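Long-range contact in tumor necrosis factor receptor superfamily member 11B (Mus musculus, PDB 4E4D), which acts as a decoy receptor for the cytokine RANKL, neutralising its role in forming osteoclasts and so restraining bone resorption: residues P43-D51 against E75-V83. Sequence-based numbering, arbitrary orientation.
Sequences PCPDHSYTD and ECNRTHNRV
In the second cysteine-rich repeat of this TNF-receptor ectodomain, Tyr49 of strand 48-49 lays its ring against the backbone and side chain of the loop that leads into strand 83-86. One ring face covers the His80-Asn81 peptide, with Asn81 N 3.7 Å above the ring centre. Tyr49 CZ meets Asn81 CB at 3.4 Å, and the amide plane of Asn81 is turned only 8° from that of the ring but is displaced past its CE1 side. The ring reaches this position because Tyr49 CG sits between the backbone N and the carbonyl carbon (chi1 76°). An asparagine suits the place opposite: its CB methylene packs on the CE1-CZ side of the ring, and the amide extends beyond it so that ND2 can bond Ser63 O. With an alanine in place of Tyr49, the Asn81 side chain and the His80-Asn81 peptide would probably lose their aromatic cover, opening a gap between strand and loop.

Residues 77-80 form a type I beta turn, whose own His80 N to Asn77 O bond is weak; Asn77 N also bonds His80 O at 3.0 Å. From its middle, Arg78 O accepts Thr50 N at 2.9 Å, the donor standing 38° out of the carbonyl plane. Such small repeats have little hydrophobic core and depend on disulfides: Cys44 pairs with Cys59 and Cys76 with Cys62, fastening both segments to the chain between them. Arg78 runs back along the first segment, CD 3.5 Å from Cys44 O, and Pro43 CB lies over one guanidinium face, 4.0 Å from Arg78 NH1. Long and flexible, this arginine also reaches the first repeat through a weak hydrogen bond from NH1 to Gly26 O.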
loop_
_atom_site.group_PDB
_atom_site.type_symbol
_atom_site.label_atom_id
_atom_site.label_comp_id
_atom_site.label_asym_id
_atom_site.label_seq_id
_atom_site.Cartn_x
_atom_site.Cartn_y
_atom_site.Cartn_z
ATOM N N PRO B 43 30.080 -23.235 -7.498
ATOM C CA PRO B 43 30.077 -21.889 -8.081
ATOM C C PRO B 43 28.668 -21.335 -8.274
ATOM O O PRO B 43 27.746 -22.093 -8.579
ATOM C CB PRO B 43 30.774 -22.086 -9.437
ATOM C CG PRO B 43 30.780 -23.567 -9.677
ATOM C CD PRO B 43 30.844 -24.184 -8.324
ATOM N N CYS B 44 28.509 -20.028 -8.088
ATOM C CA CYS B 44 27.210 -19.382 -8.242
ATOM C C CYS B 44 26.682 -19.571 -9.657
ATOM O O CYS B 44 27.435 -19.456 -10.622
ATOM C CB CYS B 44 27.317 -17.885 -7.940
ATOM S SG CYS B 44 27.558 -17.478 -6.198
ATOM N N PRO B 45 25.380 -19.859 -9.786
ATOM C CA PRO B 45 24.783 -19.956 -11.121
ATOM C C PRO B 45 24.801 -18.604 -11.825
ATOM O O PRO B 45 25.114 -17.592 -11.199
ATOM C CB PRO B 45 23.346 -20.402 -10.834
ATOM C CG PRO B 45 23.079 -19.956 -9.442
ATOM C CD PRO B 45 24.385 -20.058 -8.718
ATOM N N ASP B 46 24.470 -18.590 -13.111
ATOM C CA ASP B 46 24.488 -17.360 -13.890
ATOM C C ASP B 46 23.536 -16.324 -13.295
ATOM O O ASP B 46 22.482 -16.671 -12.758
ATOM C CB ASP B 46 24.111 -17.653 -15.343
ATOM C CG ASP B 46 24.411 -16.492 -16.270
ATOM O OD1 ASP B 46 25.318 -15.693 -15.953
ATOM O OD2 ASP B 46 23.745 -16.383 -17.320
ATOM N N HIS B 47 23.924 -15.054 -13.387
ATOM C CA HIS B 47 23.111 -13.945 -12.892
ATOM C C HIS B 47 22.958 -13.969 -11.372
ATOM O O HIS B 47 21.905 -13.621 -10.840
ATOM C CB HIS B 47 21.734 -13.947 -13.561
ATOM C CG HIS B 47 21.792 -13.914 -15.057
ATOM N ND1 HIS B 47 21.326 -14.945 -15.844
ATOM C CD2 HIS B 47 22.274 -12.977 -15.908
ATOM C CE1 HIS B 47 21.511 -14.641 -17.117
ATOM N NE2 HIS B 47 22.086 -13.453 -17.183
ATOM N N SER B 48 24.016 -14.374 -10.678
ATOM C CA SER B 48 24.034 -14.365 -9.220
ATOM C C SER B 48 25.472 -14.221 -8.739
ATOM O O SER B 48 26.406 -14.314 -9.535
ATOM C CB SER B 48 23.404 -15.643 -8.660
ATOM O OG SER B 48 24.102 -16.798 -9.092
ATOM N N TYR B 49 25.655 -13.994 -7.442
ATOM C CA TYR B 49 26.990 -13.743 -6.913
ATOM C C TYR B 49 27.074 -13.916 -5.401
ATOM O O TYR B 49 26.064 -14.086 -4.718
ATOM C CB TYR B 49 27.426 -12.320 -7.270
ATOM C CG TYR B 49 26.769 -11.261 -6.415
ATOM C CD1 TYR B 49 25.538 -10.724 -6.765
ATOM C CD2 TYR B 49 27.375 -10.807 -5.252
ATOM C CE1 TYR B 49 24.933 -9.761 -5.984
ATOM C CE2 TYR B 49 26.777 -9.844 -4.464
ATOM C CZ TYR B 49 25.555 -9.325 -4.836
ATOM O OH TYR B 49 24.952 -8.363 -4.060
ATOM N N THR B 50 28.301 -13.866 -4.895
ATOM C CA THR B 50 28.573 -13.871 -3.464
ATOM C C THR B 50 29.878 -13.112 -3.243
ATOM O O THR B 50 30.855 -13.336 -3.958
ATOM C CB THR B 50 28.691 -15.306 -2.910
ATOM O OG1 THR B 50 27.392 -15.906 -2.838
ATOM C CG2 THR B 50 29.306 -15.299 -1.527
ATOM N N ASP B 51 29.895 -12.213 -2.264
ATOM C CA ASP B 51 31.024 -11.301 -2.092
ATOM C C ASP B 51 31.683 -11.396 -0.717
ATOM O O ASP B 51 32.305 -10.438 -0.257
ATOM C CB ASP B 51 30.565 -9.862 -2.337
ATOM C CG ASP B 51 29.400 -9.463 -1.453
ATOM O OD1 ASP B 51 29.217 -10.092 -0.389
ATOM O OD2 ASP B 51 28.666 -8.522 -1.822
ATOM N N GLU B 75 30.020 -4.785 -14.661
ATOM C CA GLU B 75 29.039 -5.813 -14.978
ATOM C C GLU B 75 28.931 -6.815 -13.839
ATOM O O GLU B 75 29.742 -6.810 -12.913
ATOM C CB GLU B 75 29.413 -6.533 -16.274
ATOM C CG GLU B 75 29.243 -5.679 -17.521
ATOM C CD GLU B 75 29.730 -6.375 -18.779
ATOM O OE1 GLU B 75 30.314 -7.475 -18.667
ATOM O OE2 GLU B 75 29.532 -5.820 -19.881
ATOM N N CYS B 76 27.924 -7.676 -13.917
ATOM C CA CYS B 76 27.684 -8.674 -12.884
ATOM C C CYS B 76 28.714 -9.798 -12.949
ATOM O O CYS B 76 29.004 -10.328 -14.022
ATOM C CB CYS B 76 26.277 -9.250 -13.027
ATOM S SG CYS B 76 25.905 -10.571 -11.858
ATOM N N ASN B 77 29.260 -10.154 -11.792
ATOM C CA ASN B 77 30.230 -11.237 -11.692
ATOM C C ASN B 77 29.854 -12.169 -10.544
ATOM O O ASN B 77 29.049 -11.809 -9.686
ATOM C CB ASN B 77 31.633 -10.666 -11.475
ATOM C CG ASN B 77 32.725 -11.650 -11.835
ATOM O OD1 ASN B 77 32.543 -12.863 -11.739
ATOM N ND2 ASN B 77 33.874 -11.129 -12.257
ATOM N N ARG B 78 30.428 -13.367 -10.528
ATOM C CA ARG B 78 30.145 -14.321 -9.461
ATOM C C ARG B 78 30.646 -13.820 -8.107
ATOM O O ARG B 78 30.234 -14.325 -7.064
ATOM C CB ARG B 78 30.759 -15.688 -9.778
ATOM C CG ARG B 78 30.093 -16.400 -10.948
ATOM C CD ARG B 78 30.527 -17.857 -11.064
ATOM N NE ARG B 78 31.969 -18.001 -11.259
ATOM C CZ ARG B 78 32.845 -18.293 -10.299
ATOM N NH1 ARG B 78 32.450 -18.491 -9.046
ATOM N NH2 ARG B 78 34.134 -18.395 -10.595
ATOM N N THR B 79 31.525 -12.822 -8.125
ATOM C CA THR B 79 32.102 -12.297 -6.890
ATOM C C THR B 79 31.514 -10.944 -6.484
ATOM O O THR B 79 31.543 -10.583 -5.308
ATOM C CB THR B 79 33.633 -12.158 -7.005
ATOM O OG1 THR B 79 33.960 -11.306 -8.109
ATOM C CG2 THR B 79 34.281 -13.520 -7.207
ATOM N N HIS B 80 30.983 -10.196 -7.448
ATOM C CA HIS B 80 30.428 -8.876 -7.156
ATOM C C HIS B 80 29.133 -8.597 -7.914
ATOM O O HIS B 80 28.885 -9.159 -8.982
ATOM C CB HIS B 80 31.453 -7.780 -7.464
ATOM C CG HIS B 80 31.906 -7.758 -8.891
ATOM N ND1 HIS B 80 33.165 -8.164 -9.279
ATOM C CD2 HIS B 80 31.270 -7.371 -10.022
ATOM C CE1 HIS B 80 33.284 -8.032 -10.588
ATOM N NE2 HIS B 80 32.148 -7.552 -11.063
ATOM N N ASN B 81 28.314 -7.715 -7.348
ATOM C CA ASN B 81 27.043 -7.335 -7.951
ATOM C C ASN B 81 27.234 -6.337 -9.085
ATOM O O ASN B 81 28.289 -5.716 -9.209
ATOM C CB ASN B 81 26.132 -6.714 -6.892
ATOM C CG ASN B 81 24.730 -6.449 -7.408
ATOM O OD1 ASN B 81 24.290 -7.052 -8.388
ATOM N ND2 ASN B 81 24.020 -5.543 -6.746
ATOM N N ARG B 82 26.205 -6.191 -9.911
ATOM C CA ARG B 82 26.184 -5.161 -10.937
ATOM C C ARG B 82 26.319 -3.792 -10.278
ATOM O O ARG B 82 25.765 -3.559 -9.204
ATOM C CB ARG B 82 24.877 -5.235 -11.729
ATOM C CG ARG B 82 24.710 -4.138 -12.762
ATOM C CD ARG B 82 23.367 -4.233 -13.472
ATOM N NE ARG B 82 23.160 -5.540 -14.097
ATOM C CZ ARG B 82 22.426 -6.528 -13.586
ATOM N NH1 ARG B 82 21.796 -6.389 -12.426
ATOM N NH2 ARG B 82 22.316 -7.671 -14.248
ATOM N N VAL B 83 27.061 -2.895 -10.919
ATOM C CA VAL B 83 27.229 -1.539 -10.408
ATOM C C VAL B 83 26.812 -0.519 -11.462
ATOM O O VAL B 83 27.442 -0.404 -12.515
ATOM C CB VAL B 83 28.686 -1.266 -9.998
ATOM C CG1 VAL B 83 28.843 0.170 -9.513
ATOM C CG2 VAL B 83 29.128 -2.245 -8.924
#